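Side-chain contacts in Thiol:disulfide interchange protein dsbC (Haemophilus influenzae, PDB 1T3B), which probably forms and rearranges disulfide bonds in periplasmic proteins, working as a homodimeric thiol:disulfide interchange protein of the thioredoxin family: residues Q135-A138 against I139-K143; L149-A152 against E153-N156; I96-H99 against Y100-L103. All coordinates share one frame; numbering follows the deposited sequence.

Interaction 1. Residues Q135-A138 against I139-K143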
ATOM      1  N   GLN A 135      -7.643  28.537 -19.960  1.00 76.32           N
ATOM      2  CA  GLN A 135      -7.929  29.864 -19.430  1.00 74.56           C
ATOM      3  C   GLN A 135      -7.234  30.058 -18.093  1.00 73.59           C
ATOM      4  O   GLN A 135      -6.750  31.144 -17.781  1.00 74.54           O
ATOM      5  CB  GLN A 135      -9.431  30.044 -19.256  1.00 74.30           C
ATOM      6  CG  GLN A 135     -10.205  29.747 -20.509  1.00 75.08           C
ATOM      7  CD  GLN A 135     -11.681  29.863 -20.296  1.00 75.58           C
ATOM      8  OE1 GLN A 135     -12.234  29.234 -19.405  1.00 77.09           O
ATOM      9  NE2 GLN A 135     -12.334  30.673 -21.112  1.00 77.36           N
ATOM     10  N   MET A 136      -7.176  28.996 -17.304  1.00 70.12           N
ATOM     11  CA  MET A 136      -6.536  29.078 -16.008  1.00 68.63           C
ATOM     12  C   MET A 136      -5.039  29.214 -16.129  1.00 68.88           C
ATOM     13  O   MET A 136      -4.397  29.805 -15.274  1.00 68.84           O
ATOM     14  CB  MET A 136      -6.893  27.864 -15.161  1.00 69.36           C
ATOM     15  CG  MET A 136      -8.289  27.973 -14.565  1.00 70.50           C
ATOM     16  SD  MET A 136      -8.745  26.620 -13.516  1.00 74.86           S
ATOM     17  CE  MET A 136      -9.662  25.691 -14.659  1.00 72.87           C
ATOM     18  N   GLU A 137      -4.472  28.661 -17.190  1.00 67.66           N
ATOM     19  CA  GLU A 137      -3.036  28.783 -17.386  1.00 68.36           C
ATOM     20  C   GLU A 137      -2.799  30.264 -17.639  1.00 67.35           C
ATOM     21  O   GLU A 137      -1.911  30.883 -17.060  1.00 66.14           O
ATOM     22  CB  GLU A 137      -2.592  27.966 -18.592  1.00 69.25           C
ATOM     23  CG  GLU A 137      -1.514  26.960 -18.285  1.00 74.66           C
ATOM     24  CD  GLU A 137      -0.205  27.602 -17.905  1.00 77.26           C
ATOM     25  OE1 GLU A 137       0.211  28.529 -18.622  1.00 79.83           O
ATOM     26  OE2 GLU A 137       0.420  27.177 -16.909  1.00 77.61           O
ATOM     27  N   ALA A 138      -3.633  30.828 -18.500  1.00 66.60           N
ATOM     28  CA  ALA A 138      -3.537  32.229 -18.833  1.00 67.45           C
ATOM     29  C   ALA A 138      -3.621  33.040 -17.555  1.00 67.45           C
ATOM     30  O   ALA A 138      -2.773  33.889 -17.298  1.00 71.63           O
ATOM     31  CB  ALA A 138      -4.658  32.619 -19.770  1.00 64.57           C
ATOM     32  N   ILE A 139      -4.637  32.770 -16.748  1.00 64.48           N
ATOM     33  CA  ILE A 139      -4.831  33.506 -15.509  1.00 61.90           C
ATOM     34  C   ILE A 139      -3.677  33.415 -14.532  1.00 61.39           C
ATOM     35  O   ILE A 139      -3.272  34.417 -13.967  1.00 62.03           O
ATOM     36  CB  ILE A 139      -6.100  33.036 -14.764  1.00 61.47           C
ATOM     37  CG1 ILE A 139      -7.337  33.326 -15.601  1.00 59.96           C
ATOM     38  CG2 ILE A 139      -6.213  33.741 -13.435  1.00 58.95           C
ATOM     39  CD1 ILE A 139      -8.600  32.717 -15.033  1.00 62.02           C
ATOM     40  N   TRP A 140      -3.153  32.213 -14.335  1.00 60.62           N
ATOM     41  CA  TRP A 140      -2.074  31.991 -13.382  1.00 60.27           C
ATOM     42  C   TRP A 140      -0.713  32.540 -13.777  1.00 63.36           C
ATOM     43  O   TRP A 140       0.156  32.732 -12.920  1.00 62.41           O
ATOM     44  CB  TRP A 140      -1.964  30.493 -13.080  1.00 55.52           C
ATOM     45  CG  TRP A 140      -2.502  30.121 -11.735  1.00 52.90           C
ATOM     46  CD1 TRP A 140      -1.789  29.967 -10.573  1.00 52.56           C
ATOM     47  CD2 TRP A 140      -3.875  29.955 -11.388  1.00 48.38           C
ATOM     48  NE1 TRP A 140      -2.642  29.724  -9.525  1.00 50.62           N
ATOM     49  CE2 TRP A 140      -3.928  29.713  -9.998  1.00 48.47           C
ATOM     50  CE3 TRP A 140      -5.066  29.993 -12.113  1.00 45.36           C
ATOM     51  CZ2 TRP A 140      -5.127  29.510  -9.325  1.00 47.77           C
ATOM     52  CZ3 TRP A 140      -6.248  29.794 -11.456  1.00 43.65           C
ATOM     53  CH2 TRP A 140      -6.275  29.557 -10.072  1.00 46.62           C
ATOM     54  N   THR A 141      -0.533  32.796 -15.074  1.00 64.16           N
ATOM     55  CA  THR A 141       0.729  33.315 -15.611  1.00 65.05           C
ATOM     56  C   THR A 141       0.625  34.745 -16.132  1.00 66.98           C
ATOM     57  O   THR A 141       1.600  35.299 -16.643  1.00 69.45           O
ATOM     58  CB  THR A 141       1.244  32.437 -16.762  1.00 63.24           C
ATOM     59  OG1 THR A 141       0.239  32.355 -17.777  1.00 64.01           O
ATOM     60  CG2 THR A 141       1.583  31.042 -16.268  1.00 61.86           C
ATOM     61  N   ALA A 142      -0.559  35.337 -15.997  1.00 68.38           N
ATOM     62  CA  ALA A 142      -0.818  36.697 -16.457  1.00 69.31           C
ATOM     63  C   ALA A 142       0.159  37.715 -15.860  1.00 70.55           C
ATOM     64  O   ALA A 142       1.057  37.335 -15.120  1.00 73.25           O
ATOM     65  CB  ALA A 142      -2.243  37.070 -16.112  1.00 68.44           C
ATOM     66  N   LYS A 143      -0.010  39.002 -16.177  1.00 73.60           N
ATOM     67  CA  LYS A 143       0.888  40.032 -15.643  1.00 74.50           C
ATOM     68  C   LYS A 143       0.566  40.411 -14.202  1.00 74.43           C
ATOM     69  O   LYS A 143       1.426  40.891 -13.472  1.00 72.58           O
ATOM     70  CB  LYS A 143       0.878  41.275 -16.537  1.00 76.10           C
ATOM     71  CG  LYS A 143       2.172  41.444 -17.336  1.00 80.46           C
ATOM     72  CD  LYS A 143       2.234  42.776 -18.108  1.00 82.70           C
ATOM     73  CE  LYS A 143       1.908  43.967 -17.212  1.00 82.87           C
ATOM     74  NZ  LYS A 143       2.652  43.919 -15.929  1.00 83.31           N
TER
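Thr141 turns its hydroxyl back onto the main chain of the helix: OG1 donates to Glu137 O at 2.7 Å, reaching that oxygen from above the carbonyl plane, about 35° out of it. The torsion explains the reach, since chi1 of 57° sets OG1 between the backbone N and the carbonyl carbon, where it faces the preceding turn. Glu137 O also takes a weak bond from Thr141 N, so one residue grips this carbonyl twice. The methyl CG2 of Thr141 stays beside the same carbonyl and also lies 3.7 Å from Glu137 OE1. One residue earlier, Met136 and Trp140 run side by side and point the same way, with Met136 CG 4.1 Å from Trp140 CZ3 on the benzene side of the indole. Met136 O sits at the ring edge near its plane, 3.2 Å from Trp140 CE3, and accepts Trp140 N in a regular i to i+4 bond of 2.9 Å. Gln135 O likewise accepts Ile139 N. All of this belongs to the last turns of helix 131-141, one of the helices of the thioredoxin-like domain. The helix is held on several flanks: Ile139 packs on Ala148, Leu149 and Ala152 of helix 145-153, whereas Trp140 rests on Tyr120 and Ala122 of strand 116-122 and meets the His170 ring at a steep angle. Glu137 bends at chi2 (-67°), and its OE2 accepts the backbone N of Ile166, with weaker bonds from Asn165 and Val167, at the start of helix 166-177.

Interaction 2. Residues L149-A152 against E153-N156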
ATOM      1  N   LEU A 149      -7.658  36.752 -12.221  1.00 61.17           N
ATOM      2  CA  LEU A 149      -8.533  35.854 -11.483  1.00 63.20           C
ATOM      3  C   LEU A 149      -9.783  36.565 -11.003  1.00 63.06           C
ATOM      4  O   LEU A 149     -10.882  36.033 -11.135  1.00 61.94           O
ATOM      5  CB  LEU A 149      -7.808  35.239 -10.274  1.00 65.11           C
ATOM      6  CG  LEU A 149      -8.659  34.300  -9.396  1.00 67.13           C
ATOM      7  CD1 LEU A 149      -9.045  33.097 -10.245  1.00 66.18           C
ATOM      8  CD2 LEU A 149      -7.909  33.863  -8.129  1.00 62.64           C
ATOM      9  N   ASN A 150      -9.619  37.755 -10.436  1.00 62.74           N
ATOM     10  CA  ASN A 150     -10.780  38.488  -9.962  1.00 63.38           C
ATOM     11  C   ASN A 150     -11.783  38.622 -11.095  1.00 63.88           C
ATOM     12  O   ASN A 150     -12.989  38.446 -10.890  1.00 63.63           O
ATOM     13  CB  ASN A 150     -10.392  39.865  -9.421  1.00 62.81           C
ATOM     14  CG  ASN A 150      -9.746  39.795  -8.046  1.00 64.91           C
ATOM     15  OD1 ASN A 150      -9.954  38.847  -7.289  1.00 67.71           O
ATOM     16  ND2 ASN A 150      -8.974  40.810  -7.711  1.00 66.27           N
ATOM     17  N   GLU A 151     -11.277  38.896 -12.296  1.00 62.78           N
ATOM     18  CA  GLU A 151     -12.123  39.045 -13.477  1.00 62.67           C
ATOM     19  C   GLU A 151     -12.722  37.738 -13.979  1.00 62.37           C
ATOM     20  O   GLU A 151     -13.863  37.703 -14.421  1.00 62.07           O
ATOM     21  CB  GLU A 151     -11.342  39.733 -14.586  1.00 63.56           C
ATOM     22  CG  GLU A 151     -11.171  41.224 -14.327  1.00 67.65           C
ATOM     23  CD  GLU A 151     -12.486  41.988 -14.417  1.00 69.20           C
ATOM     24  OE1 GLU A 151     -13.034  42.101 -15.534  1.00 67.69           O
ATOM     25  OE2 GLU A 151     -12.975  42.471 -13.370  1.00 68.24           O
ATOM     26  N   ALA A 152     -11.954  36.662 -13.924  1.00 60.77           N
ATOM     27  CA  ALA A 152     -12.466  35.367 -14.339  1.00 61.46           C
ATOM     28  C   ALA A 152     -13.653  35.006 -13.447  1.00 62.21           C
ATOM     29  O   ALA A 152     -14.651  34.434 -13.899  1.00 64.29           O
ATOM     30  CB  ALA A 152     -11.388  34.313 -14.206  1.00 59.46           C
ATOM     31  N   GLU A 153     -13.554  35.351 -12.169  1.00 62.21           N
ATOM     32  CA  GLU A 153     -14.625  35.040 -11.235  1.00 61.65           C
ATOM     33  C   GLU A 153     -15.859  35.890 -11.459  1.00 61.26           C
ATOM     34  O   GLU A 153     -16.959  35.530 -11.053  1.00 61.39           O
ATOM     35  CB  GLU A 153     -14.136  35.209  -9.806  1.00 61.79           C
ATOM     36  CG  GLU A 153     -13.138  34.167  -9.399  1.00 65.97           C
ATOM     37  CD  GLU A 153     -13.728  32.758  -9.411  1.00 69.23           C
ATOM     38  OE1 GLU A 153     -14.791  32.544  -8.797  1.00 70.40           O
ATOM     39  OE2 GLU A 153     -13.128  31.855 -10.029  1.00 72.60           O
ATOM     40  N   LYS A 154     -15.677  37.030 -12.100  1.00 59.99           N
ATOM     41  CA  LYS A 154     -16.805  37.897 -12.370  1.00 60.64           C
ATOM     42  C   LYS A 154     -17.439  37.517 -13.715  1.00 61.99           C
ATOM     43  O   LYS A 154     -18.423  38.108 -14.146  1.00 62.43           O
ATOM     44  CB  LYS A 154     -16.353  39.360 -12.361  1.00 61.42           C
ATOM     45  CG  LYS A 154     -16.015  39.899 -10.974  1.00 61.57           C
ATOM     46  CD  LYS A 154     -15.533  41.332 -11.029  1.00 63.22           C
ATOM     47  CE  LYS A 154     -14.960  41.791  -9.691  1.00 65.74           C
ATOM     48  NZ  LYS A 154     -14.152  43.049  -9.822  1.00 65.93           N
ATOM     49  N   GLY A 155     -16.869  36.513 -14.372  1.00 63.48           N
ATOM     50  CA  GLY A 155     -17.400  36.072 -15.646  1.00 64.35           C
ATOM     51  C   GLY A 155     -16.573  36.455 -16.863  1.00 67.56           C
ATOM     52  O   GLY A 155     -16.832  35.965 -17.964  1.00 70.78           O
ATOM     53  N   ASN A 156     -15.576  37.318 -16.680  1.00 65.62           N
ATOM     54  CA  ASN A 156     -14.732  37.747 -17.792  1.00 64.39           C
ATOM     55  C   ASN A 156     -13.544  36.822 -18.005  1.00 65.20           C
ATOM     56  O   ASN A 156     -12.472  37.066 -17.468  1.00 65.37           O
ATOM     57  CB  ASN A 156     -14.197  39.155 -17.545  1.00 61.60           C
ATOM     58  CG  ASN A 156     -15.291  40.159 -17.251  1.00 61.99           C
ATOM     59  OD1 ASN A 156     -16.357  40.124 -17.858  1.00 62.76           O
ATOM     60  ND2 ASN A 156     -15.021  41.082 -16.331  1.00 60.01           N
TER
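Leu149 and Glu153 make the last regular i to i+4 bond before the helix unwinds: Glu153 N donates to Leu149 O at 2.9 Å, nearly along the C=O axis. The aliphatic part of Glu153 folds back along the same carbonyl, CG 3.4 Å from Leu149 O, while its carboxylate continues to His102, where OE1 meets ND1. At Asn150 the backbone pairing is already slack, the bond from Lys154 N being weak, and the Lys154 side chain runs past Asn150 O with CG 3.4 Å from it; the amide OD1 of Asn150 is taken by the hydroxyl of Tyr81. Glu151 carries most of the side-chain contact. Its chain bends at chi2 (-68°), which brings the carboxylate round toward the residues that follow the helix. Glu151 OE2 faces Lys154, 3.6 Å from CD, with NZ at the far end of a long salt bridge of 3.8 Å. OE1 is directed at the amide of Asn156, the two planes 36° apart; the modelled ND2 to OE1 separation is too short to be trusted in detail. The backbone joins the same pair, for Asn156 N donates to Glu151 O at 2.9 Å. Ala152 O then accepts Gly155 N at 3.1 Å, from well above the carbonyl plane. These returning bonds, with Gly155 at a phi of 107° and psi near zero, form a Schellman motif that ends helix 145-153. Lying near the C-terminal end of the helix, the Glu151 carboxylate would tend to have its negative charge disfavoured by the helix dipole, and the lysine ammonium, though at long range, probably offsets part of that.

Interaction 3. Residues I96-H99 against Y100-L103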
ATOM      1  N   ILE A  96     -12.133  27.391 -11.782  1.00 68.18           N
ATOM      2  CA  ILE A  96     -12.937  28.545 -12.154  1.00 68.43           C
ATOM      3  C   ILE A  96     -14.373  28.251 -12.518  1.00 70.21           C
ATOM      4  O   ILE A  96     -15.202  29.159 -12.606  1.00 72.58           O
ATOM      5  CB  ILE A  96     -12.274  29.321 -13.307  1.00 67.63           C
ATOM      6  CG1 ILE A  96     -11.979  28.378 -14.469  1.00 67.49           C
ATOM      7  CG2 ILE A  96     -10.996  29.953 -12.825  1.00 63.73           C
ATOM      8  CD1 ILE A  96     -11.361  29.048 -15.638  1.00 66.13           C
ATOM      9  N   THR A  97     -14.674  26.983 -12.717  1.00 70.06           N
ATOM     10  CA  THR A  97     -16.023  26.594 -13.080  1.00 71.84           C
ATOM     11  C   THR A  97     -16.690  25.888 -11.904  1.00 72.49           C
ATOM     12  O   THR A  97     -17.531  25.016 -12.102  1.00 71.97           O
ATOM     13  CB  THR A  97     -15.989  25.628 -14.270  1.00 75.07           C
ATOM     14  OG1 THR A  97     -15.189  24.481 -13.928  1.00 75.12           O
ATOM     15  CG2 THR A  97     -15.413  26.319 -15.503  1.00 73.29           C
ATOM     16  N   CYS A  98     -16.318  26.262 -10.683  1.00 71.53           N
ATOM     17  CA  CYS A  98     -16.866  25.617  -9.499  1.00 71.50           C
ATOM     18  C   CYS A  98     -17.594  26.595  -8.572  1.00 71.60           C
ATOM     19  O   CYS A  98     -16.990  27.504  -8.003  1.00 71.28           O
ATOM     20  CB  CYS A  98     -15.728  24.865  -8.784  1.00 70.78           C
ATOM     21  SG  CYS A  98     -15.666  24.900  -6.966  1.00 77.53           S
ATOM     22  N   HIS A  99     -18.904  26.397  -8.434  1.00 70.08           N
ATOM     23  CA  HIS A  99     -19.760  27.248  -7.605  1.00 69.85           C
ATOM     24  C   HIS A  99     -19.243  27.596  -6.218  1.00 69.17           C
ATOM     25  O   HIS A  99     -19.325  28.753  -5.791  1.00 69.39           O
ATOM     26  CB  HIS A  99     -21.149  26.622  -7.461  1.00 70.72           C
ATOM     27  CG  HIS A  99     -22.068  27.380  -6.547  1.00 73.80           C
ATOM     28  ND1 HIS A  99     -22.553  26.846  -5.372  1.00 73.40           N
ATOM     29  CD2 HIS A  99     -22.592  28.627  -6.636  1.00 74.97           C
ATOM     30  CE1 HIS A  99     -23.335  27.729  -4.776  1.00 73.14           C
ATOM     31  NE2 HIS A  99     -23.376  28.818  -5.521  1.00 75.73           N
ATOM     32  N   TYR A 100     -18.724  26.602  -5.508  1.00 67.59           N
ATOM     33  CA  TYR A 100     -18.220  26.818  -4.161  1.00 67.08           C
ATOM     34  C   TYR A 100     -16.856  27.484  -4.139  1.00 68.02           C
ATOM     35  O   TYR A 100     -16.516  28.181  -3.187  1.00 68.12           O
ATOM     36  CB  TYR A 100     -18.200  25.491  -3.387  1.00 68.06           C
ATOM     37  CG  TYR A 100     -19.559  25.105  -2.828  1.00 68.66           C
ATOM     38  CD1 TYR A 100     -20.121  25.810  -1.767  1.00 69.44           C
ATOM     39  CD2 TYR A 100     -20.300  24.059  -3.383  1.00 68.49           C
ATOM     40  CE1 TYR A 100     -21.383  25.488  -1.272  1.00 69.38           C
ATOM     41  CE2 TYR A 100     -21.565  23.734  -2.897  1.00 68.26           C
ATOM     42  CZ  TYR A 100     -22.096  24.454  -1.844  1.00 68.70           C
ATOM     43  OH  TYR A 100     -23.342  24.145  -1.366  1.00 67.83           O
ATOM     44  N   CYS A 101     -16.063  27.263  -5.177  1.00 67.56           N
ATOM     45  CA  CYS A 101     -14.769  27.916  -5.246  1.00 69.53           C
ATOM     46  C   CYS A 101     -15.166  29.370  -5.439  1.00 68.54           C
ATOM     47  O   CYS A 101     -14.592  30.283  -4.849  1.00 69.53           O
ATOM     48  CB  CYS A 101     -13.977  27.441  -6.460  1.00 69.78           C
ATOM     49  SG  CYS A 101     -13.792  25.641  -6.551  1.00 80.71           S
ATOM     50  N   HIS A 102     -16.173  29.578  -6.277  1.00 68.06           N
ATOM     51  CA  HIS A 102     -16.636  30.916  -6.532  1.00 68.99           C
ATOM     52  C   HIS A 102     -17.061  31.580  -5.234  1.00 70.48           C
ATOM     53  O   HIS A 102     -16.559  32.646  -4.878  1.00 70.30           O
ATOM     54  CB  HIS A 102     -17.807  30.900  -7.505  1.00 69.42           C
ATOM     55  CG  HIS A 102     -18.460  32.233  -7.663  1.00 72.07           C
ATOM     56  ND1 HIS A 102     -17.867  33.275  -8.344  1.00 73.09           N
ATOM     57  CD2 HIS A 102     -19.626  32.719  -7.174  1.00 73.44           C
ATOM     58  CE1 HIS A 102     -18.641  34.344  -8.270  1.00 73.66           C
ATOM     59  NE2 HIS A 102     -19.714  34.034  -7.565  1.00 74.00           N
ATOM     60  N   LEU A 103     -17.988  30.933  -4.532  1.00 71.21           N
ATOM     61  CA  LEU A 103     -18.518  31.428  -3.266  1.00 70.07           C
ATOM     62  C   LEU A 103     -17.394  31.749  -2.292  1.00 69.74           C
ATOM     63  O   LEU A 103     -17.372  32.816  -1.693  1.00 70.49           O
ATOM     64  CB  LEU A 103     -19.455  30.386  -2.650  1.00 69.85           C
ATOM     65  CG  LEU A 103     -20.234  30.815  -1.403  1.00 71.62           C
ATOM     66  CD1 LEU A 103     -21.161  31.955  -1.779  1.00 71.64           C
ATOM     67  CD2 LEU A 103     -21.031  29.639  -0.842  1.00 66.35           C
TER
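Cys98 and Cys101 are joined by a disulfide, Cys98 SG to Cys101 SG at 2.1 Å. The torsion about that bond is 90°, the relaxed value for a disulfide. Cys101 SG stands anti to its own carbonyl carbon, which swings it back toward the start of the helix, where Cys98 waits at the N-cap. This is the redox-active pair, a CxxC at a helix start of the thioredoxin type. The residues between the cysteines carry rings pointing outward. His99 sets its edge against the face of Tyr100 in an edge-to-face stack, with centroids 5.0 Å apart and planes at 66°. The touching atom is His99 ND1, which hangs 4.0 Å above the Tyr100 ring plane, over its centre. With CG opposite the backbone nitrogen (chi1 176°), the His99 imidazole lies beside the carbonyl side of its residue and so comes over the next ring. The Tyr100 ring also meets that of Tyr196, at a shallower angle. His102 stands about one turn further on, on roughly the same side of the helix as His99, its CB 3.1 Å from His99 O. In the backbone, the first turn is tied by Cys98 O, which receives His102 N at 2.8 Å, and by His99 O, which receives Leu103 N at 2.9 Å. Thr182 packs on Cys101, and Arg125 on Cys98. The disulfide shows the protein in its oxidised form: the bond closes a short loop of four residues at the start of helix 99-105, and opening it would give the two thiols that disulfide exchange with another protein requires.

Overall arrangement
Interaction 3 comes first along the chain, in the loop after strand 88-94 and the start of helix 99-105; interactions 1 and 2 follow on the consecutive helices 131-141 and 145-153, the latter with the loop after it. All three lie within the thioredoxin-like domain. The centres of interactions 1 and 2 are about 12 Å apart. Those of interactions 1 and 3 are about 17 Å apart, and those of interactions 2 and 3 about 11 Å. Helices 131-141 and 145-153 pack on each other, Ile96 CD1 reaches Met136 CG at 3.4 Å, and the end of helix 145-153 reaches helix 99-105. The redox-active helix start is thus tied to both helices, by apolar and polar contacts.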